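Local coordinates for glycosyl hydrolases family 31 family protein (PDB 6DRU) that releases alpha-xylose from the non-reducing terminal glucose of xyloglucan oligosaccharides, acting as a family 31 alpha-xylosidase, at residues A[80-85]-A[96-102]; A[325-329]-A[362-366]; A[492-496]-A[654-658]. One frame throughout, in Å; residues are numbered along the deposited sequence.

Contact 1: residues A[80-85]-A[96-102]. With MAN (alpha-D-mannopyranose), chain I.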
# COMPACT_ATOMS: atom_id res chain seq x y z
N ASN A 80 34.79 -12.57 24.94
CA ASN A 80 34.64 -14.00 24.77
C ASN A 80 33.69 -14.36 23.63
O ASN A 80 33.37 -15.54 23.45
CB ASN A 80 34.17 -14.65 26.08
CG ASN A 80 32.85 -14.09 26.59
OD1 ASN A 80 32.02 -13.61 25.82
ND2 ASN A 80 32.66 -14.14 27.90
N ILE A 81 33.23 -13.38 22.86
CA ILE A 81 32.36 -13.62 21.71
C ILE A 81 33.18 -13.45 20.44
O ILE A 81 34.06 -12.57 20.37
CB ILE A 81 31.13 -12.69 21.72
CG1 ILE A 81 30.08 -13.16 20.72
CG2 ILE A 81 31.51 -11.25 21.42
CD1 ILE A 81 28.79 -12.37 20.76
N ILE A 82 32.93 -14.31 19.46
CA ILE A 82 33.64 -14.28 18.19
C ILE A 82 32.62 -14.26 17.06
O ILE A 82 31.62 -14.99 17.10
CB ILE A 82 34.59 -15.50 18.04
CG1 ILE A 82 35.78 -15.37 18.99
CG2 ILE A 82 35.06 -15.65 16.61
CD1 ILE A 82 36.83 -16.45 18.78
N LEU A 83 32.88 -13.42 16.06
CA LEU A 83 32.07 -13.37 14.85
C LEU A 83 32.83 -14.04 13.72
O LEU A 83 34.03 -13.82 13.54
CB LEU A 83 31.74 -11.93 14.48
CG LEU A 83 31.49 -11.63 13.00
CD1 LEU A 83 30.15 -12.17 12.53
CD2 LEU A 83 31.60 -10.13 12.73
N ARG A 84 32.13 -14.88 12.96
CA ARG A 84 32.70 -15.55 11.80
C ARG A 84 31.76 -15.36 10.61
O ARG A 84 30.66 -15.91 10.60
CB ARG A 84 32.93 -17.04 12.07
CG ARG A 84 34.13 -17.33 12.96
CD ARG A 84 34.57 -18.78 12.83
NE ARG A 84 35.79 -19.04 13.59
CZ ARG A 84 35.82 -19.59 14.81
NH1 ARG A 84 34.69 -19.93 15.41
NH2 ARG A 84 36.98 -19.79 15.42
N THR A 85 32.19 -14.56 9.64
CA THR A 85 31.44 -14.42 8.40
C THR A 85 31.70 -15.63 7.51
O THR A 85 32.85 -16.04 7.34
CB THR A 85 31.80 -13.13 7.67
OG1 THR A 85 33.19 -13.15 7.31
CG2 THR A 85 31.53 -11.92 8.55
N ARG A 96 27.36 -14.10 5.44
CA ARG A 96 26.49 -14.67 6.45
C ARG A 96 27.17 -14.58 7.81
O ARG A 96 28.38 -14.75 7.92
CB ARG A 96 26.15 -16.13 6.13
CG ARG A 96 25.24 -16.29 4.92
CD ARG A 96 23.78 -16.08 5.29
NE ARG A 96 22.95 -15.90 4.10
CZ ARG A 96 22.58 -14.72 3.62
NH1 ARG A 96 22.97 -13.60 4.22
NH2 ARG A 96 21.82 -14.65 2.53
N LEU A 97 26.38 -14.31 8.85
CA LEU A 97 26.91 -14.07 10.18
C LEU A 97 26.72 -15.29 11.07
O LEU A 97 25.71 -15.99 10.98
CB LEU A 97 26.24 -12.85 10.82
CG LEU A 97 26.22 -11.56 10.00
CD1 LEU A 97 25.67 -10.40 10.82
CD2 LEU A 97 27.61 -11.23 9.47
N SER A 98 27.71 -15.54 11.93
CA SER A 98 27.64 -16.59 12.93
C SER A 98 28.39 -16.13 14.17
O SER A 98 29.43 -15.46 14.06
CB SER A 98 28.23 -17.91 12.41
OG SER A 98 29.60 -17.76 12.07
N PHE A 99 27.88 -16.48 15.34
CA PHE A 99 28.40 -15.99 16.61
C PHE A 99 28.76 -17.16 17.52
O PHE A 99 27.94 -18.06 17.75
CB PHE A 99 27.39 -15.08 17.30
CG PHE A 99 27.08 -13.83 16.53
CD1 PHE A 99 27.90 -12.71 16.64
CD2 PHE A 99 25.99 -13.77 15.68
CE1 PHE A 99 27.62 -11.56 15.93
CE2 PHE A 99 25.71 -12.63 14.96
CZ PHE A 99 26.53 -11.52 15.09
N TYR A 100 29.98 -17.14 18.05
CA TYR A 100 30.47 -18.16 18.97
C TYR A 100 30.89 -17.51 20.28
O TYR A 100 31.19 -16.32 20.35
CB TYR A 100 31.67 -18.91 18.38
CG TYR A 100 31.39 -19.64 17.08
CD1 TYR A 100 31.39 -18.97 15.87
CD2 TYR A 100 31.13 -21.01 17.08
CE1 TYR A 100 31.14 -19.64 14.68
CE2 TYR A 100 30.87 -21.68 15.90
CZ TYR A 100 30.88 -20.99 14.70
OH TYR A 100 30.63 -21.66 13.53
N ARG A 101 30.90 -18.32 21.34
CA ARG A 101 31.46 -17.93 22.62
C ARG A 101 32.70 -18.77 22.92
O ARG A 101 32.69 -19.99 22.72
CB ARG A 101 30.45 -18.10 23.76
CG ARG A 101 31.11 -18.22 25.13
CD ARG A 101 30.12 -18.06 26.27
NE ARG A 101 28.95 -18.92 26.13
CZ ARG A 101 28.97 -20.23 26.28
NH1 ARG A 101 30.11 -20.85 26.56
NH2 ARG A 101 27.86 -20.94 26.14
N VAL A 102 33.75 -18.12 23.39
CA VAL A 102 34.96 -18.80 23.82
C VAL A 102 34.77 -19.20 25.28
O VAL A 102 34.71 -18.35 26.16
CB VAL A 102 36.20 -17.91 23.64
CG1 VAL A 102 37.40 -18.54 24.33
CG2 VAL A 102 36.48 -17.69 22.17
C1 MAN I . 33.68 -26.29 12.90
C2 MAN I . 35.11 -26.66 13.25
C3 MAN I . 35.69 -25.62 14.18
C4 MAN I . 35.44 -24.22 13.66
C5 MAN I . 34.00 -24.05 13.21
C6 MAN I . 33.83 -22.69 12.59
O2 MAN I . 35.89 -26.73 12.08
O3 MAN I . 37.08 -25.83 14.29
O4 MAN I . 35.71 -23.29 14.69
O5 MAN I . 33.68 -25.04 12.26
O6 MAN I . 34.48 -22.66 11.34
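Arg84 brings its guanidinium edge-on, NH1 first, over one face of the Tyr100 ring, a cation-pi contact with Arg84 CZ 4.9 Å from the ring centroid and the two planes 74° apart. Arg84 NH1 is 3.5 Å from Tyr100 CD1 and also forms a salt bridge with Glu108. A mannose of the attached glycan sits against both residues: its O4 lies over a face of the guanidinium, and its C6 is 3.5 Å from Tyr100 OH. Arg84 reaches across because its chain runs extended from CG to NE. Beside this pair, Ser98 OG donates to a lone pair of Arg84 O over 2.6 Å, in the carbonyl plane.

Behind these side chains, Ile82 and Tyr100 form an antiparallel hydrogen-bonded pair, Ile82 N to Tyr100 O 2.8 Å and Tyr100 N to Ile82 O 2.9 Å. Next to Tyr100 along the strand, Phe99 turns to the other face, where Ile81 CD1 lies 4.2 Å from Phe99 CD1. Strands 81-85 and 98-102 form a beta hairpin, the inner pair of a four-stranded antiparallel meander between 74-78 and 108-113; the face bearing Ile81, Leu83 and Phe99 packs on strands 28-35 and 216-222.

Contact 2: residues A[325-329]-A[362-366]; sequences WPSVA and IRNYD
Pro326 and Tyr365 meet through both backbone and side chain. Of the three backbone hydrogen bonds here, Tyr365 N donates to Pro326 O over 3.0 Å. Val328 and Arg363 then form an antiparallel hydrogen-bonded pair: Arg363 N reaches Val328 O at 3.0 Å, and Val328 N in turn donates to Arg363 O. Ser327 and Asn364 make the adjoining non-hydrogen-bonded pair.

This short antiparallel pairing is an addition to the TIM barrel of the family 31 glycosidases. Strand 319-328 runs parallel to its barrel neighbours 281-284 and 391-394, and its C-terminal end pairs with strand 360-364, which the chain reaches after an excursion that includes helix 335-340 and strand 355-357. Trp325, just before Pro326 in the chain, lines the xylose pocket, and the Pro326 side chain is about 7 Å from that of Asp395, an active-site residue.

Side-chain packing flanks the ladder. Pro326 CB comes to the edge of the Tyr365 ring, 3.8 Å from Tyr365 CD2, while the Pro326 and Asn364 side chains lie side by side, pointing the same way, with Pro326 CG 3.7 Å from Asn364 ND2. Ile362 puts CG1 between its backbone N and carbonyl carbon (chi1 49°), which brings CD1 within 3.6 Å of Ser327 CB; its other branch, CG2, is 3.9 Å from Ala329 CB.

Three polar side chains find partners beyond the pairing. Ser327 OG is hydrogen-bonded to Gln292 OE1, and Tyr365 OH to His443 ND1 on helix 439-455. From the face it shares with Val328, Arg363 carries NH2 to hydrogen bonds with Asn408 and Tyr361 of a neighbouring subunit.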
# COMPACT_ATOMS: atom_id res chain seq x y z
N TRP A 325 -4.58 10.13 32.26
CA TRP A 325 -4.69 9.37 31.02
C TRP A 325 -4.17 10.20 29.85
O TRP A 325 -4.22 11.44 29.89
CB TRP A 325 -6.14 8.96 30.75
CG TRP A 325 -6.58 7.73 31.48
CD1 TRP A 325 -6.09 7.26 32.66
CD2 TRP A 325 -7.59 6.81 31.07
NE1 TRP A 325 -6.74 6.10 33.02
CE2 TRP A 325 -7.67 5.80 32.05
CE3 TRP A 325 -8.44 6.73 29.96
CZ2 TRP A 325 -8.56 4.74 31.96
CZ3 TRP A 325 -9.33 5.67 29.87
CH2 TRP A 325 -9.38 4.69 30.87
N PRO A 326 -3.67 9.56 28.80
CA PRO A 326 -3.16 10.30 27.64
C PRO A 326 -4.25 10.80 26.70
O PRO A 326 -3.93 11.45 25.70
CB PRO A 326 -2.26 9.27 26.94
CG PRO A 326 -2.91 7.97 27.25
CD PRO A 326 -3.49 8.10 28.64
N SER A 327 -5.51 10.51 26.99
CA SER A 327 -6.60 10.87 26.09
C SER A 327 -6.98 12.34 26.26
O SER A 327 -6.93 12.90 27.36
CB SER A 327 -7.82 9.99 26.36
OG SER A 327 -8.20 10.04 27.72
N VAL A 328 -7.38 12.96 25.15
CA VAL A 328 -7.84 14.34 25.13
C VAL A 328 -9.17 14.38 24.38
O VAL A 328 -9.28 13.85 23.27
CB VAL A 328 -6.82 15.28 24.46
CG1 VAL A 328 -7.36 16.70 24.41
CG2 VAL A 328 -5.49 15.23 25.20
N ALA A 329 -10.16 15.02 24.99
CA ALA A 329 -11.48 15.19 24.39
C ALA A 329 -11.68 16.65 23.99
O ALA A 329 -10.92 17.53 24.39
CB ALA A 329 -12.58 14.72 25.35
N ILE A 362 -11.89 10.33 21.47
CA ILE A 362 -10.74 11.07 21.99
C ILE A 362 -9.55 10.92 21.05
O ILE A 362 -9.57 10.14 20.10
CB ILE A 362 -10.37 10.62 23.41
CG1 ILE A 362 -10.27 9.10 23.48
CG2 ILE A 362 -11.39 11.13 24.41
CD1 ILE A 362 -8.88 8.53 23.21
N ARG A 363 -8.50 11.68 21.35
CA ARG A 363 -7.21 11.60 20.68
C ARG A 363 -6.12 11.54 21.73
O ARG A 363 -6.14 12.32 22.69
CB ARG A 363 -6.98 12.80 19.75
CG ARG A 363 -8.12 13.09 18.79
CD ARG A 363 -8.23 14.58 18.50
NE ARG A 363 -9.43 14.90 17.73
CZ ARG A 363 -9.45 15.03 16.40
NH1 ARG A 363 -8.33 14.88 15.70
NH2 ARG A 363 -10.58 15.31 15.79
N ASN A 364 -5.18 10.62 21.57
CA ASN A 364 -4.05 10.53 22.48
C ASN A 364 -3.03 11.62 22.17
O ASN A 364 -2.74 11.91 21.01
CB ASN A 364 -3.38 9.16 22.39
CG ASN A 364 -3.97 8.15 23.34
OD1 ASN A 364 -5.11 8.29 23.78
ND2 ASN A 364 -3.20 7.12 23.67
N TYR A 365 -2.48 12.23 23.22
CA TYR A 365 -1.41 13.19 23.03
C TYR A 365 -0.16 12.47 22.52
O TYR A 365 0.02 11.26 22.72
CB TYR A 365 -1.12 13.95 24.32
CG TYR A 365 0.03 13.40 25.14
CD1 TYR A 365 1.17 14.16 25.35
CD2 TYR A 365 -0.03 12.13 25.71
CE1 TYR A 365 2.23 13.67 26.10
CE2 TYR A 365 1.03 11.63 26.45
CZ TYR A 365 2.15 12.41 26.64
OH TYR A 365 3.21 11.93 27.39
N ASP A 366 0.71 13.22 21.85
CA ASP A 366 1.87 12.64 21.17
C ASP A 366 3.06 12.66 22.12
O ASP A 366 3.77 13.66 22.22
CB ASP A 366 2.16 13.40 19.88
CG ASP A 366 3.19 12.70 19.02
OD1 ASP A 366 3.57 11.56 19.35
OD2 ASP A 366 3.63 13.30 18.02

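Contact 3: residues A[492-496]-A[654-658]. With NAG (2-acetamido-2-deoxy-beta-D-glucopyranose), chain E; NAG (2-acetamido-2-deoxy-beta-D-glucopyranose), chain B.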
# COMPACT_ATOMS: atom_id res chain seq x y z
N TRP A 492 -8.30 -17.14 42.03
CA TRP A 492 -7.11 -17.83 42.50
C TRP A 492 -6.12 -18.08 41.37
O TRP A 492 -4.90 -17.91 41.56
CB TRP A 492 -7.49 -19.15 43.18
CG TRP A 492 -8.03 -18.96 44.56
CD1 TRP A 492 -9.34 -18.99 44.94
CD2 TRP A 492 -7.27 -18.70 45.74
NE1 TRP A 492 -9.44 -18.77 46.29
CE2 TRP A 492 -8.18 -18.59 46.81
CE3 TRP A 492 -5.90 -18.56 46.01
CZ2 TRP A 492 -7.77 -18.34 48.12
CZ3 TRP A 492 -5.50 -18.30 47.30
CH2 TRP A 492 -6.43 -18.20 48.34
N ASP A 493 -6.61 -18.47 40.20
CA ASP A 493 -5.71 -18.78 39.09
C ASP A 493 -4.89 -17.56 38.68
O ASP A 493 -3.73 -17.71 38.27
CB ASP A 493 -6.50 -19.31 37.90
CG ASP A 493 -5.61 -19.77 36.76
OD1 ASP A 493 -4.58 -20.42 37.03
OD2 ASP A 493 -5.95 -19.49 35.59
N THR A 494 -5.46 -16.36 38.80
CA THR A 494 -4.74 -15.16 38.41
C THR A 494 -3.52 -14.93 39.30
O THR A 494 -2.46 -14.53 38.82
CB THR A 494 -5.67 -13.95 38.47
OG1 THR A 494 -6.72 -14.11 37.50
CG2 THR A 494 -4.91 -12.67 38.18
N LEU A 495 -3.66 -15.19 40.61
CA LEU A 495 -2.54 -14.98 41.51
C LEU A 495 -1.35 -15.86 41.14
O LEU A 495 -0.20 -15.44 41.29
CB LEU A 495 -2.98 -15.26 42.95
CG LEU A 495 -1.90 -15.44 44.01
CD1 LEU A 495 -1.20 -14.12 44.29
CD2 LEU A 495 -2.49 -16.01 45.29
N ALA A 496 -1.61 -17.06 40.63
CA ALA A 496 -0.52 -17.96 40.24
C ALA A 496 0.19 -17.49 38.98
O ALA A 496 1.40 -17.68 38.84
CB ALA A 496 -1.05 -19.38 40.05
N VAL A 654 0.84 -19.03 48.15
CA VAL A 654 -0.22 -20.04 48.14
C VAL A 654 -1.29 -19.60 47.15
O VAL A 654 -1.91 -18.55 47.31
CB VAL A 654 -0.81 -20.24 49.54
CG1 VAL A 654 -2.05 -21.11 49.48
CG2 VAL A 654 0.22 -20.86 50.47
N THR A 655 -1.50 -20.42 46.12
CA THR A 655 -2.39 -20.06 45.02
C THR A 655 -3.66 -20.91 44.99
O THR A 655 -4.32 -21.00 43.95
CB THR A 655 -1.66 -20.19 43.69
OG1 THR A 655 -1.36 -21.57 43.43
CG2 THR A 655 -0.36 -19.40 43.73
N LEU A 656 -4.03 -21.52 46.12
CA LEU A 656 -5.23 -22.33 46.20
C LEU A 656 -5.97 -22.03 47.49
O LEU A 656 -5.34 -21.69 48.51
CB LEU A 656 -4.90 -23.83 46.13
CG LEU A 656 -4.43 -24.36 44.78
CD1 LEU A 656 -4.09 -25.84 44.87
CD2 LEU A 656 -5.48 -24.11 43.71
N PRO A 657 -7.29 -22.15 47.49
CA PRO A 657 -8.06 -21.90 48.71
C PRO A 657 -8.13 -23.14 49.59
O PRO A 657 -7.93 -24.27 49.15
CB PRO A 657 -9.45 -21.54 48.17
CG PRO A 657 -9.56 -22.35 46.92
CD PRO A 657 -8.16 -22.43 46.34
N ASN A 658 -8.41 -22.89 50.87
CA ASN A 658 -8.55 -23.94 51.88
C ASN A 658 -7.30 -24.82 51.91
O ASN A 658 -7.32 -26.00 51.55
CB ASN A 658 -9.82 -24.76 51.63
CG ASN A 658 -10.18 -25.66 52.79
OD1 ASN A 658 -9.97 -25.31 53.95
ND2 ASN A 658 -10.73 -26.83 52.48
C1 NAG E . -3.88 -23.87 35.17
C2 NAG E . -4.42 -24.37 33.84
C3 NAG E . -5.66 -23.67 33.43
C4 NAG E . -6.66 -23.63 34.56
C5 NAG E . -6.02 -23.09 35.82
C6 NAG E . -7.01 -23.13 36.96
C7 NAG E . -2.78 -25.29 32.25
C8 NAG E . -1.72 -25.07 31.18
N2 NAG E . -3.43 -24.18 32.84
O3 NAG E . -6.19 -24.30 32.28
O4 NAG E . -7.73 -22.79 34.20
O5 NAG E . -4.90 -23.88 36.14
O6 NAG E . -7.44 -24.46 37.17
O7 NAG E . -3.06 -26.42 32.60
C1 NAG B . 0.35 -24.89 38.22
C2 NAG B . -0.98 -24.47 38.81
C3 NAG B . -2.14 -24.83 37.95
C4 NAG B . -1.90 -24.37 36.53
C5 NAG B . -0.59 -24.94 36.04
C6 NAG B . -0.34 -24.51 34.61
C7 NAG B . -1.17 -24.26 41.26
C8 NAG B . -1.34 -24.90 42.62
N2 NAG B . -1.14 -25.07 40.09
O3 NAG B . -3.30 -24.25 38.48
O4 NAG B . -2.95 -24.82 35.71
O5 NAG B . 0.44 -24.47 36.88
O6 NAG B . 0.90 -23.84 34.52
O7 NAG B . -1.07 -23.06 41.17
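This is an interdomain contact, in which the first turn of helix 492-508 from the TIM-barrel domain packs against a loop of the C-terminal domain, between strands 649-651 and 661-666. It rests on van der Waals and CH-pi packing, and Trp492 carries most of it. Pro657 lies over one face of the indole, its CD 3.7 Å from the centroid of the five-membered ring and only 1° off the normal. Pro657 CB lies close to a ring-fusion carbon, 3.5 Å from Trp492 CE2. Leu656 O also stands over that face, toward the six-membered ring, while Val654 O comes to the ring edge in its plane, 3.6 Å from Trp492 CZ3. The loop backbone therefore follows the indole from its edge onto its face. With CG beside the backbone N (chi1 -77°), the indole extends from the helix over this loop.

One turn on, Leu495 directs CD2 to Val654 O, and Ala496 CB meets Thr655 CG2 at 3.7 Å. The other branch of Thr655, OG1, donates a 2.7 Å hydrogen bond to O7 of an N-acetylglucosamine, whose methyl C8 rests 3.7 Å from Leu656 CD1. A second N-acetylglucosamine of the attached glycan touches Asp493 through its C5.

Helix 535-548 packs alongside, giving Leu540 and Arg543 to Trp492, Trp547 to Leu495 and Glu539 to Pro657, while Trp662 of strand 661-666 backs Val654, Thr655 and Leu656.

How the contacts relate
The three contacts share no strand or helix and do not touch; contacts 2 and 3, the nearest pair, are about 19 Å apart between nearest atoms. Contacts 1 and 2 are antiparallel strand pairings built on backbone bonds, one within a four-stranded sheet of the N-terminal part, the other extending the barrel sheet near the xylose pocket. Contact 3 instead joins two domains by packing an aromatic ring on a loop. All touching residues of contact 2 are buried, whereas contact 1 is partly exposed at Asn80, Arg84 and Val102, and contact 3 is exposed at Leu656 and Pro657. Attached sugars border contacts 1 and 3; in contact 2 an arginine hydrogen-bonds to a neighbouring subunit.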